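Local atomic coordinates of alpha-galactosidase (Lactobacillus brevis, PDB entry 3MI6), a protein that probably hydrolyses terminal, non-reducing alpha-D-galactose residues of alpha-galactosides such as galactose oligosaccharides, galactomannans and galactolipids, as a member of glycosyl hydrolase family 36. Residues Ser653-Ser658 with Ala664-Tyr669; Thr680-Lys685 with Gln730-Thr735; Gly562-Tyr567 with Gly636-Ile641; Lys685-Arg688 with Arg692-Ile695. One frame throughout, in Å; residues are numbered along the deposited sequence.

Interaction 1: Ser653-Ser658 with Ala664-Tyr669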
loop_
_atom_site.group_PDB
_atom_site.type_symbol
_atom_site.label_atom_id
_atom_site.label_comp_id
_atom_site.label_asym_id
_atom_site.label_seq_id
_atom_site.Cartn_x
_atom_site.Cartn_y
_atom_site.Cartn_z
ATOM N N SER D 653 4.883 17.614 -15.121
ATOM C CA SER D 653 5.179 17.926 -16.506
ATOM C C SER D 653 4.044 17.601 -17.434
ATOM O O SER D 653 3.294 16.653 -17.211
ATOM C CB SER D 653 6.440 17.203 -16.967
ATOM O OG SER D 653 6.201 15.817 -17.109
ATOM N N TRP D 654 3.920 18.398 -18.486
ATOM C CA TRP D 654 2.969 18.085 -19.533
ATOM C C TRP D 654 3.291 18.602 -20.930
ATOM O O TRP D 654 4.325 19.252 -21.157
ATOM C CB TRP D 654 1.525 18.442 -19.154
ATOM C CG TRP D 654 1.206 19.517 -18.138
ATOM C CD1 TRP D 654 0.431 19.375 -16.985
ATOM C CD2 TRP D 654 1.557 20.889 -18.199
ATOM N NE1 TRP D 654 0.295 20.592 -16.326
ATOM C CE2 TRP D 654 0.983 21.532 -17.049
ATOM C CE3 TRP D 654 2.301 21.639 -19.087
ATOM C CZ2 TRP D 654 1.141 22.877 -16.798
ATOM C CZ3 TRP D 654 2.457 22.954 -18.836
ATOM C CH2 TRP D 654 1.874 23.576 -17.707
ATOM N N GLN D 655 2.387 18.302 -21.863
ATOM C CA GLN D 655 2.653 18.534 -23.270
ATOM C C GLN D 655 1.379 18.865 -24.055
ATOM O O GLN D 655 0.345 18.230 -23.865
ATOM C CB GLN D 655 3.300 17.276 -23.856
ATOM C CG GLN D 655 4.115 17.500 -25.113
ATOM C CD GLN D 655 4.707 16.209 -25.677
ATOM O OE1 GLN D 655 4.964 16.094 -26.879
ATOM N NE2 GLN D 655 4.912 15.234 -24.809
ATOM N N VAL D 656 1.453 19.854 -24.939
ATOM C CA VAL D 656 0.397 20.050 -25.932
ATOM C C VAL D 656 0.916 19.715 -27.331
ATOM O O VAL D 656 2.043 20.085 -27.684
ATOM C CB VAL D 656 -0.144 21.487 -25.923
ATOM C CG1 VAL D 656 -0.955 21.730 -24.687
ATOM C CG2 VAL D 656 0.996 22.478 -26.012
ATOM N N VAL D 657 0.094 19.005 -28.108
ATOM C CA VAL D 657 0.473 18.533 -29.439
ATOM C C VAL D 657 -0.548 19.001 -30.482
ATOM O O VAL D 657 -1.765 18.952 -30.252
ATOM C CB VAL D 657 0.565 16.973 -29.489
ATOM C CG1 VAL D 657 1.090 16.493 -30.821
ATOM C CG2 VAL D 657 1.437 16.435 -28.364
ATOM N N SER D 658 -0.042 19.452 -31.626
ATOM C CA SER D 658 -0.875 19.852 -32.757
ATOM C C SER D 658 -1.674 18.696 -33.407
ATOM O O SER D 658 -1.464 17.514 -33.085
ATOM C CB SER D 658 0.000 20.524 -33.798
ATOM O OG SER D 658 0.940 19.597 -34.287
ATOM N N ALA D 664 4.948 20.573 -31.076
ATOM C CA ALA D 664 4.601 20.292 -29.684
ATOM C C ALA D 664 5.354 21.200 -28.744
ATOM O O ALA D 664 6.465 21.614 -29.043
ATOM C CB ALA D 664 4.856 18.839 -29.330
ATOM N N ILE D 665 4.732 21.528 -27.615
ATOM C CA ILE D 665 5.451 22.142 -26.517
ATOM C C ILE D 665 5.277 21.350 -25.230
ATOM O O ILE D 665 4.162 21.112 -24.777
ATOM C CB ILE D 665 5.032 23.579 -26.313
ATOM C CG1 ILE D 665 5.587 24.431 -27.459
ATOM C CG2 ILE D 665 5.551 24.094 -24.987
ATOM C CD1 ILE D 665 5.159 25.887 -27.428
ATOM N N ALA D 666 6.401 20.924 -24.662
ATOM C CA ALA D 666 6.431 20.200 -23.395
ATOM C C ALA D 666 6.988 21.105 -22.307
ATOM O O ALA D 666 7.682 22.081 -22.580
ATOM C CB ALA D 666 7.282 18.945 -23.523
ATOM N N ALA D 667 6.669 20.797 -21.062
ATOM C CA ALA D 667 7.182 21.600 -19.972
ATOM C C ALA D 667 7.366 20.699 -18.790
ATOM O O ALA D 667 6.502 19.882 -18.515
ATOM C CB ALA D 667 6.227 22.714 -19.640
ATOM N N ARG D 668 8.509 20.835 -18.121
ATOM C CA ARG D 668 8.792 20.144 -16.876
ATOM C C ARG D 668 9.035 21.199 -15.797
ATOM O O ARG D 668 9.857 22.096 -15.961
ATOM C CB ARG D 668 10.025 19.281 -17.044
ATOM C CG ARG D 668 10.381 18.424 -15.887
ATOM C CD ARG D 668 11.610 17.607 -16.257
ATOM N NE ARG D 668 11.990 16.643 -15.230
ATOM C CZ ARG D 668 12.897 16.878 -14.282
ATOM N NH1 ARG D 668 13.520 18.045 -14.225
ATOM N NH2 ARG D 668 13.170 15.944 -13.382
ATOM N N TYR D 669 8.305 21.100 -14.697
ATOM C CA TYR D 669 8.476 22.001 -13.574
ATOM C C TYR D 669 8.932 21.190 -12.377
ATOM O O TYR D 669 8.330 20.180 -12.045
ATOM C CB TYR D 669 7.147 22.700 -13.239
ATOM C CG TYR D 669 6.395 23.220 -14.444
ATOM C CD1 TYR D 669 6.511 24.537 -14.826
ATOM C CD2 TYR D 669 5.590 22.384 -15.211
ATOM C CE1 TYR D 669 5.850 25.017 -15.925
ATOM C CE2 TYR D 669 4.921 22.854 -16.314
ATOM C CZ TYR D 669 5.051 24.175 -16.665
ATOM O OH TYR D 669 4.390 24.692 -17.766
#

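Interaction 2: Thr680-Lys685 with Gln730-Thr735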
loop_
_atom_site.group_PDB
_atom_site.type_symbol
_atom_site.label_atom_id
_atom_site.label_comp_id
_atom_site.label_asym_id
_atom_site.label_seq_id
_atom_site.Cartn_x
_atom_site.Cartn_y
_atom_site.Cartn_z
ATOM N N THR D 680 18.430 13.595 -15.537
ATOM C CA THR D 680 17.045 13.777 -15.902
ATOM C C THR D 680 16.780 13.167 -17.264
ATOM O O THR D 680 17.485 13.450 -18.232
ATOM C CB THR D 680 16.657 15.269 -15.971
ATOM O OG1 THR D 680 16.760 15.858 -14.670
ATOM C CG2 THR D 680 15.224 15.415 -16.495
ATOM N N ARG D 681 15.764 12.320 -17.336
ATOM C CA ARG D 681 15.242 11.940 -18.634
ATOM C C ARG D 681 13.765 12.272 -18.755
ATOM O O ARG D 681 12.931 11.724 -18.034
ATOM C CB ARG D 681 15.478 10.469 -18.957
ATOM C CG ARG D 681 15.247 10.210 -20.434
ATOM C CD ARG D 681 15.961 9.009 -20.937
ATOM N NE ARG D 681 17.335 8.931 -20.485
ATOM C CZ ARG D 681 18.104 7.884 -20.737
ATOM N NH1 ARG D 681 17.607 6.863 -21.438
ATOM N NH2 ARG D 681 19.354 7.851 -20.291
ATOM N N PHE D 682 13.465 13.175 -19.681
ATOM C CA PHE D 682 12.097 13.533 -20.008
ATOM C C PHE D 682 11.505 12.659 -21.127
ATOM O O PHE D 682 12.093 12.550 -22.191
ATOM C CB PHE D 682 12.051 14.998 -20.422
ATOM C CG PHE D 682 10.670 15.486 -20.671
ATOM C CD1 PHE D 682 9.741 15.502 -19.643
ATOM C CD2 PHE D 682 10.289 15.911 -21.923
ATOM C CE1 PHE D 682 8.460 15.941 -19.859
ATOM C CE2 PHE D 682 9.008 16.344 -22.147
ATOM C CZ PHE D 682 8.086 16.359 -21.113
ATOM N N TYR D 683 10.351 12.043 -20.899
ATOM C CA TYR D 683 9.740 11.204 -21.940
ATOM C C TYR D 683 8.549 11.858 -22.652
ATOM O O TYR D 683 7.421 11.815 -22.147
ATOM C CB TYR D 683 9.262 9.867 -21.366
ATOM C CG TYR D 683 10.346 8.973 -20.871
ATOM C CD1 TYR D 683 10.817 9.084 -19.568
ATOM C CD2 TYR D 683 10.906 7.988 -21.698
ATOM C CE1 TYR D 683 11.827 8.245 -19.102
ATOM C CE2 TYR D 683 11.914 7.145 -21.238
ATOM C CZ TYR D 683 12.364 7.284 -19.944
ATOM O OH TYR D 683 13.346 6.463 -19.471
ATOM N N PHE D 684 8.770 12.436 -23.825
ATOM C CA PHE D 684 7.649 12.998 -24.583
ATOM C C PHE D 684 6.557 11.946 -24.842
ATOM O O PHE D 684 6.837 10.739 -24.929
ATOM C CB PHE D 684 8.133 13.597 -25.905
ATOM C CG PHE D 684 9.096 14.738 -25.735
ATOM C CD1 PHE D 684 10.426 14.501 -25.425
ATOM C CD2 PHE D 684 8.676 16.053 -25.892
ATOM C CE1 PHE D 684 11.317 15.545 -25.274
ATOM C CE2 PHE D 684 9.563 17.099 -25.728
ATOM C CZ PHE D 684 10.879 16.849 -25.415
ATOM N N LYS D 685 5.313 12.414 -24.939
ATOM C CA LYS D 685 4.205 11.595 -25.418
ATOM C C LYS D 685 3.531 12.292 -26.609
ATOM O O LYS D 685 3.768 13.474 -26.885
ATOM C CB LYS D 685 3.166 11.354 -24.316
ATOM C CG LYS D 685 3.709 11.198 -22.906
ATOM C CD LYS D 685 4.578 9.982 -22.760
ATOM C CE LYS D 685 4.071 9.080 -21.671
ATOM N NZ LYS D 685 5.175 8.745 -20.739
ATOM N N GLN D 730 11.647 23.836 -17.257
ATOM C CA GLN D 730 12.303 23.492 -18.498
ATOM C C GLN D 730 11.237 23.336 -19.593
ATOM O O GLN D 730 10.337 22.505 -19.491
ATOM C CB GLN D 730 13.103 22.212 -18.306
ATOM C CG GLN D 730 14.252 22.377 -17.334
ATOM C CD GLN D 730 14.546 21.122 -16.525
ATOM O OE1 GLN D 730 13.642 20.454 -16.020
ATOM N NE2 GLN D 730 15.818 20.816 -16.374
ATOM N N LEU D 731 11.357 24.163 -20.626
ATOM C CA LEU D 731 10.442 24.202 -21.748
ATOM C C LEU D 731 11.090 23.532 -22.953
ATOM O O LEU D 731 12.295 23.643 -23.157
ATOM C CB LEU D 731 10.159 25.650 -22.096
ATOM C CG LEU D 731 8.738 26.157 -22.299
ATOM C CD1 LEU D 731 7.823 25.799 -21.130
ATOM C CD2 LEU D 731 8.826 27.654 -22.484
ATOM N N PHE D 732 10.280 22.853 -23.754
ATOM C CA PHE D 732 10.749 22.084 -24.889
ATOM C C PHE D 732 9.863 22.322 -26.120
ATOM O O PHE D 732 8.788 21.730 -26.241
ATOM C CB PHE D 732 10.702 20.606 -24.542
ATOM C CG PHE D 732 11.574 20.227 -23.388
ATOM C CD1 PHE D 732 12.937 20.041 -23.561
ATOM C CD2 PHE D 732 11.034 20.021 -22.129
ATOM C CE1 PHE D 732 13.737 19.678 -22.494
ATOM C CE2 PHE D 732 11.846 19.652 -21.059
ATOM C CZ PHE D 732 13.187 19.489 -21.241
ATOM N N VAL D 733 10.313 23.183 -27.029
ATOM C CA VAL D 733 9.609 23.418 -28.286
ATOM C C VAL D 733 10.017 22.391 -29.347
ATOM O O VAL D 733 11.179 22.336 -29.766
ATOM C CB VAL D 733 9.918 24.817 -28.822
ATOM C CG1 VAL D 733 9.155 25.078 -30.100
ATOM C CG2 VAL D 733 9.608 25.868 -27.768
ATOM N N VAL D 734 9.058 21.585 -29.783
ATOM C CA VAL D 734 9.342 20.483 -30.696
ATOM C C VAL D 734 8.879 20.796 -32.106
ATOM O O VAL D 734 7.700 21.006 -32.342
ATOM C CB VAL D 734 8.659 19.190 -30.231
ATOM C CG1 VAL D 734 8.953 18.060 -31.195
ATOM C CG2 VAL D 734 9.113 18.828 -28.834
ATOM N N THR D 735 9.819 20.835 -33.041
ATOM C CA THR D 735 9.505 21.128 -34.436
ATOM C C THR D 735 9.802 19.926 -35.316
ATOM O O THR D 735 10.885 19.342 -35.239
ATOM C CB THR D 735 10.356 22.299 -34.996
ATOM O OG1 THR D 735 10.159 23.474 -34.209
ATOM C CG2 THR D 735 9.978 22.599 -36.449
#

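Interaction 3: Gly562-Tyr567 with Gly636-Ile641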
loop_
_atom_site.group_PDB
_atom_site.type_symbol
_atom_site.label_atom_id
_atom_site.label_comp_id
_atom_site.label_asym_id
_atom_site.label_seq_id
_atom_site.Cartn_x
_atom_site.Cartn_y
_atom_site.Cartn_z
ATOM N N GLY D 562 -4.901 18.945 -12.004
ATOM C CA GLY D 562 -6.150 18.313 -11.627
ATOM C C GLY D 562 -7.309 18.718 -12.526
ATOM O O GLY D 562 -8.087 17.873 -12.977
ATOM N N THR D 563 -7.430 20.009 -12.807
ATOM C CA THR D 563 -8.523 20.463 -13.646
ATOM C C THR D 563 -8.520 19.757 -15.015
ATOM O O THR D 563 -9.585 19.396 -15.530
ATOM C CB THR D 563 -8.530 22.004 -13.782
ATOM O OG1 THR D 563 -8.648 22.587 -12.477
ATOM C CG2 THR D 563 -9.696 22.469 -14.642
ATOM N N SER D 564 -7.335 19.529 -15.582
ATOM C CA SER D 564 -7.215 18.922 -16.917
ATOM C C SER D 564 -7.846 17.532 -17.080
ATOM O O SER D 564 -8.215 17.143 -18.190
ATOM C CB SER D 564 -5.758 18.885 -17.377
ATOM O OG SER D 564 -4.986 18.040 -16.545
ATOM N N TYR D 565 -7.972 16.783 -15.990
ATOM C CA TYR D 565 -8.648 15.490 -16.051
ATOM C C TYR D 565 -10.078 15.687 -16.548
ATOM O O TYR D 565 -10.630 14.859 -17.283
ATOM C CB TYR D 565 -8.625 14.795 -14.689
ATOM C CG TYR D 565 -7.279 14.193 -14.358
ATOM C CD1 TYR D 565 -6.337 14.895 -13.605
ATOM C CD2 TYR D 565 -6.931 12.908 -14.805
ATOM C CE1 TYR D 565 -5.062 14.327 -13.308
ATOM C CE2 TYR D 565 -5.676 12.337 -14.513
ATOM C CZ TYR D 565 -4.741 13.056 -13.770
ATOM O OH TYR D 565 -3.506 12.495 -13.481
ATOM N N GLY D 566 -10.677 16.811 -16.164
ATOM C CA GLY D 566 -12.059 17.061 -16.479
ATOM C C GLY D 566 -12.238 18.153 -17.499
ATOM O O GLY D 566 -13.282 18.232 -18.147
ATOM N N TYR D 567 -11.230 18.999 -17.656
ATOM C CA TYR D 567 -11.400 20.184 -18.482
ATOM C C TYR D 567 -10.135 20.577 -19.260
ATOM O O TYR D 567 -9.063 20.721 -18.693
ATOM C CB TYR D 567 -11.938 21.340 -17.616
ATOM C CG TYR D 567 -13.084 20.935 -16.686
ATOM C CD1 TYR D 567 -14.400 21.132 -17.046
ATOM C CD2 TYR D 567 -12.837 20.360 -15.451
ATOM C CE1 TYR D 567 -15.434 20.775 -16.200
ATOM C CE2 TYR D 567 -13.849 19.991 -14.610
ATOM C CZ TYR D 567 -15.151 20.193 -14.981
ATOM O OH TYR D 567 -16.180 19.823 -14.130
ATOM N N GLY D 636 -4.311 22.669 -28.613
ATOM C CA GLY D 636 -3.562 21.448 -28.841
ATOM C C GLY D 636 -3.954 20.320 -27.913
ATOM O O GLY D 636 -4.422 20.545 -26.804
ATOM N N LYS D 637 -3.769 19.093 -28.376
ATOM C CA LYS D 637 -4.129 17.922 -27.593
ATOM C C LYS D 637 -3.229 17.848 -26.354
ATOM O O LYS D 637 -2.005 18.014 -26.444
ATOM C CB LYS D 637 -4.027 16.652 -28.450
ATOM C CG LYS D 637 -4.541 15.403 -27.758
ATOM C CD LYS D 637 -4.449 14.167 -28.639
ATOM C CE LYS D 637 -5.517 14.194 -29.725
ATOM N NZ LYS D 637 -5.710 12.824 -30.293
ATOM N N PHE D 638 -3.839 17.599 -25.199
ATOM C CA PHE D 638 -3.145 17.745 -23.926
ATOM C C PHE D 638 -2.789 16.405 -23.301
ATOM O O PHE D 638 -3.652 15.573 -23.021
ATOM C CB PHE D 638 -4.010 18.567 -22.961
ATOM C CG PHE D 638 -3.313 18.991 -21.689
ATOM C CD1 PHE D 638 -3.419 18.231 -20.532
ATOM C CD2 PHE D 638 -2.610 20.183 -21.631
ATOM C CE1 PHE D 638 -2.798 18.639 -19.345
ATOM C CE2 PHE D 638 -1.987 20.590 -20.447
ATOM C CZ PHE D 638 -2.083 19.817 -19.305
ATOM N N TYR D 639 -1.498 16.214 -23.071
ATOM C CA TYR D 639 -0.995 15.047 -22.361
ATOM C C TYR D 639 -0.404 15.444 -21.011
ATOM O O TYR D 639 0.465 16.310 -20.948
ATOM C CB TYR D 639 0.111 14.400 -23.183
ATOM C CG TYR D 639 -0.351 13.742 -24.454
ATOM C CD1 TYR D 639 -0.665 12.384 -24.491
ATOM C CD2 TYR D 639 -0.452 14.462 -25.616
ATOM C CE1 TYR D 639 -1.060 11.785 -25.657
ATOM C CE2 TYR D 639 -0.850 13.877 -26.773
ATOM C CZ TYR D 639 -1.155 12.545 -26.804
ATOM O OH TYR D 639 -1.567 11.989 -28.002
ATOM N N ARG D 640 -0.868 14.801 -19.947
ATOM C CA ARG D 640 -0.184 14.838 -18.663
ATOM C C ARG D 640 0.922 13.795 -18.682
ATOM O O ARG D 640 0.739 12.703 -19.205
ATOM C CB ARG D 640 -1.146 14.510 -17.519
ATOM C CG ARG D 640 -2.176 15.585 -17.195
ATOM C CD ARG D 640 -3.250 15.024 -16.263
ATOM N NE ARG D 640 -3.960 13.916 -16.889
ATOM C CZ ARG D 640 -5.127 14.032 -17.531
ATOM N NH1 ARG D 640 -5.723 15.223 -17.620
ATOM N NH2 ARG D 640 -5.709 12.955 -18.074
ATOM N N ILE D 641 2.066 14.123 -18.095
ATOM C CA ILE D 641 3.174 13.193 -18.055
ATOM C C ILE D 641 3.497 12.875 -16.585
ATOM O O ILE D 641 2.927 11.939 -16.013
ATOM C CB ILE D 641 4.392 13.761 -18.884
ATOM C CG1 ILE D 641 4.024 13.829 -20.370
ATOM C CG2 ILE D 641 5.668 12.934 -18.718
ATOM C CD1 ILE D 641 5.002 14.590 -21.217
#

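Interaction 4: Lys685-Arg688 with Arg692-Ile695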
loop_
_atom_site.group_PDB
_atom_site.type_symbol
_atom_site.label_atom_id
_atom_site.label_comp_id
_atom_site.label_asym_id
_atom_site.label_seq_id
_atom_site.Cartn_x
_atom_site.Cartn_y
_atom_site.Cartn_z
ATOM N N LYS D 685 5.313 12.414 -24.939
ATOM C CA LYS D 685 4.205 11.595 -25.418
ATOM C C LYS D 685 3.531 12.292 -26.609
ATOM O O LYS D 685 3.768 13.474 -26.885
ATOM C CB LYS D 685 3.166 11.354 -24.316
ATOM C CG LYS D 685 3.709 11.198 -22.906
ATOM C CD LYS D 685 4.578 9.982 -22.760
ATOM C CE LYS D 685 4.071 9.080 -21.671
ATOM N NZ LYS D 685 5.175 8.745 -20.739
ATOM N N GLY D 686 2.698 11.541 -27.322
ATOM C CA GLY D 686 1.867 12.097 -28.365
ATOM C C GLY D 686 2.505 12.410 -29.704
ATOM O O GLY D 686 1.914 13.122 -30.507
ATOM N N LEU D 687 3.687 11.888 -29.978
ATOM C CA LEU D 687 4.336 12.197 -31.248
ATOM C C LEU D 687 4.195 11.069 -32.253
ATOM O O LEU D 687 3.811 9.956 -31.911
ATOM C CB LEU D 687 5.823 12.501 -31.041
ATOM C CG LEU D 687 6.180 13.688 -30.156
ATOM C CD1 LEU D 687 7.682 13.789 -30.097
ATOM C CD2 LEU D 687 5.556 14.979 -30.670
ATOM N N ARG D 688 4.524 11.374 -33.496
ATOM C CA ARG D 688 4.573 10.363 -34.540
ATOM C C ARG D 688 5.913 9.633 -34.485
ATOM O O ARG D 688 6.963 10.252 -34.602
ATOM C CB ARG D 688 4.354 10.999 -35.919
ATOM C CG ARG D 688 2.891 11.226 -36.291
ATOM C CD ARG D 688 2.722 12.159 -37.518
ATOM N NE ARG D 688 1.312 12.502 -37.737
ATOM C CZ ARG D 688 0.854 13.261 -38.733
ATOM N NH1 ARG D 688 1.695 13.773 -39.632
ATOM N NH2 ARG D 688 -0.453 13.520 -38.821
ATOM N N ARG D 692 10.813 12.836 -38.000
ATOM C CA ARG D 692 12.012 13.402 -37.419
ATOM C C ARG D 692 11.728 14.782 -36.846
ATOM O O ARG D 692 11.064 15.593 -37.491
ATOM C CB ARG D 692 13.123 13.437 -38.456
ATOM C CG ARG D 692 13.520 12.042 -38.904
ATOM C CD ARG D 692 14.622 12.089 -39.902
ATOM N NE ARG D 692 14.280 13.025 -40.949
ATOM C CZ ARG D 692 15.162 13.570 -41.775
ATOM N NH1 ARG D 692 16.454 13.251 -41.676
ATOM N NH2 ARG D 692 14.742 14.435 -42.697
ATOM N N TYR D 693 12.221 15.047 -35.622
ATOM C CA TYR D 693 11.975 16.313 -34.925
ATOM C C TYR D 693 13.259 16.947 -34.423
ATOM O O TYR D 693 14.308 16.298 -34.364
ATOM C CB TYR D 693 11.093 16.107 -33.702
ATOM C CG TYR D 693 9.731 15.485 -33.918
ATOM C CD1 TYR D 693 8.600 16.276 -34.084
ATOM C CD2 TYR D 693 9.562 14.110 -33.886
ATOM C CE1 TYR D 693 7.352 15.718 -34.245
ATOM C CE2 TYR D 693 8.315 13.545 -34.051
ATOM C CZ TYR D 693 7.207 14.356 -34.219
ATOM O OH TYR D 693 5.955 13.796 -34.389
ATOM N N GLN D 694 13.162 18.220 -34.053
ATOM C CA GLN D 694 14.247 18.936 -33.379
ATOM C C GLN D 694 13.671 19.659 -32.180
ATOM O O GLN D 694 12.486 20.059 -32.174
ATOM C CB GLN D 694 14.924 19.949 -34.308
ATOM C CG GLN D 694 15.586 19.303 -35.502
ATOM C CD GLN D 694 16.610 20.193 -36.217
ATOM O OE1 GLN D 694 16.321 21.344 -36.584
ATOM N NE2 GLN D 694 17.814 19.645 -36.437
ATOM N N ILE D 695 14.510 19.830 -31.171
ATOM C CA ILE D 695 14.069 20.390 -29.925
ATOM C C ILE D 695 14.870 21.553 -29.416
ATOM O O ILE D 695 16.055 21.437 -29.186
ATOM C CB ILE D 695 14.272 19.384 -28.795
ATOM C CG1 ILE D 695 13.509 18.117 -29.161
ATOM C CG2 ILE D 695 13.872 20.036 -27.470
ATOM C CD1 ILE D 695 13.733 17.018 -28.228
#

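Interaction 1: Ser653-Ser658 with Ala664-Tyr669
Trp654 is the main bump of this contact, and Ala667, directly across from it, supplies the hollow: with only a methyl group there, Trp654 CZ3 can settle 3.9 Å from Ala667 CB. One face of the same indole, near its rim, meets Tyr669 farther along the partner strand. The edge of the phenol, led by CE2, points at that face of the six-membered ring in an offset edge-to-face pair, with centroids 4.9 Å apart and planes at 67°. Val656 and Ile665 lie on this side too. With Val656 CG1 anti to the carbonyl carbon (chi1 -71°), Val656 CG2 falls between the backbone N and the carbonyl carbon, 4.2 Å from Ile665 CB, while the outer end of Ile665 leads off toward helix 630-635. Strands 651-657 and 663-670 form an antiparallel beta hairpin within the C-terminal sheet, their local axes 4.7 Å apart and their directions at 171°. Trp654 with Ala667 and Val656 with Ile665 are its hydrogen-bonded pairs, each closed by two backbone bonds; Ala667 N to Trp654 O measures 2.8 Å. On the opposite side, small residues again make room: Gln655 CG lies alongside Ala666 at 3.8 Å from its CB, and Ala664 gives Val657 a shallow seat. Phe682 packs against both Ala666 and Ser653 on that side. At the far end Ser653 CB and Arg668 CB are 4.1 Å apart, but their polar ends serve other partners, Ser653 OG bonding Asp642 and Arg668 NH1 bonding Gln730.

Interaction 2: Thr680-Lys685 with Gln730-Thr735
Phe684 and Phe732 both turn CG anti to their own carbonyl carbons, whereas Phe682 holds CG anti to its backbone N (chi1 -175°); with these settings three rings converge between the segments. The edge of Phe684 is directed at the face of Phe732 in an offset edge-to-face pair, planes at 78° and centroids 5.7 Å apart. Its CZ also lies 3.9 Å from Phe732 CB, which sits near the plane of the Phe684 ring. Phe682 meets Phe732 differently: their planes are only 7° from parallel but offset along their planes so far that only the rims meet, Phe682 CD2 to Phe732 CE2 being 4.1 Å. Within its own segment Phe684 is covered on one face by Phe682, whose CE2 stands over the ring centre. Val734 extends the apolar surface, its CG2 3.6 Å from Phe684 CE2. Were Phe684 cut back to an alanine, Phe732 would probably lose its edge-to-face partner and Val734 CG2 the ring beside it, leaving Phe682 freer to turn. No hydrogen bond joins the segments, and the nearest CA atoms, of Phe684 and Phe732, are 9.6 Å apart. This is an aromatic cluster packed between the 680-682/712-714 strand pair and the six-stranded sheet of the C-terminal domain.

Interaction 3: Gly562-Tyr567 with Gly636-Ile641
The guanidinium of Arg640 lies flat on one face of the Tyr565 ring, with centres 3.6 Å apart and planes at 14°, while Gly562 CA of the same helix lies in plane at the ring's edge. Tyr565 CD2 stands over the middle of the guanidinium, and Arg640 NE is shifted toward the ring's rim, 3.3 Å from Tyr565 CZ. The bend of Arg640 at chi3 (-61°) folds NE and the guanidinium onto the ring; CD is also over it, 3.8 Å from the centroid, in a CH-pi contact. At the guanidinium edge, NH1 donates to Ser564 OG at 3.1 Å, almost in the guanidinium plane and fairly straight (161°). Ser564 OG also bonds Phe561 O within the helix, while Ser564 CB rests 3.6 Å from Phe638 CE1. The contact joins the C-terminal part of barrel-domain helix 553-566 to edge strand 637-640 of the C-terminal sheet. Arg640 NE forms a salt bridge with Asp242 and NH2 bonds Ser309. Arg640 would probably lose its cation-pi surface if a serine replaced Tyr565, leaving the guanidinium less firmly held flat. With a ring on one face, a hydroxyl at its edge and a carboxylate at NE, the buried arginine charge is likely to be well compensated.

Interaction 4: Lys685-Arg688 with Arg692-Ile695
Tyr693 reaches across from its strand to the loop 685-688 and presents two different surfaces there: the ring face to Leu687 and the hydroxyl to the backbone of Arg688. The side chains of Leu687 and Tyr693 approach at a slant. Leu687 CD1 is 4.2 Å from the ring centroid and 18° off the ring normal, a CH-pi contact displaced toward the CE2 side of the ring. The other branch and the stem of the leucine follow the phenol outward, with CD2 4.0 Å and CB 3.9 Å from Tyr693 CZ. Leu687 thus lies on one side of the ring, CD1 over the face and CD2 and CB out past the rim near the hydroxyl end; CG anti to the carbonyl carbon (chi1 -61°) directs both methyls at the phenol. The edge of the same ring faces the next residue: Arg688 O lies close to the ring plane, 3.6 Å from Tyr693 CE2. Beyond the rim, Arg688 N donates to Tyr693 OH at 3.0 Å with an N-H...O angle of 154°, and Arg688 CB passes 3.6 Å from that oxygen. The arginine's own chain extends away, where NE bonds Gln661 OE1. Strand 692-695 belongs to the antiparallel C-terminal sheet, and Val734 of the neighbouring strand also packs on Tyr693. Since Tyr693 OH accepts from Arg688 N and bonds the carbonyl of Gln661 as well, it must give its proton to the latter: one buried hydroxyl is satisfied twice and ties the loop to the turn of the 651-657/663-670 hairpin.

Along the chain interaction 3 is followed by interaction 1, and then by interactions 2 and 4, which start from the same stretch and share Lys685. Interaction 3 links helix 553-566 of the barrel domain to strand 637-640, an outermost strand of the six-stranded antiparallel C-terminal sheet. Across that sheet the order is 637-640, 651-657, 663-670, 728-736, 692-695, so the contacts spread from the domain junction across one sheet, with the segment 680-688 laid over it. Centre to centre, interaction 1 is about 11 Å from interaction 3 and 7 Å from interaction 2; interactions 2 and 4 are about 9 Å apart, and interactions 3 and 4, the most distant, about 19 Å.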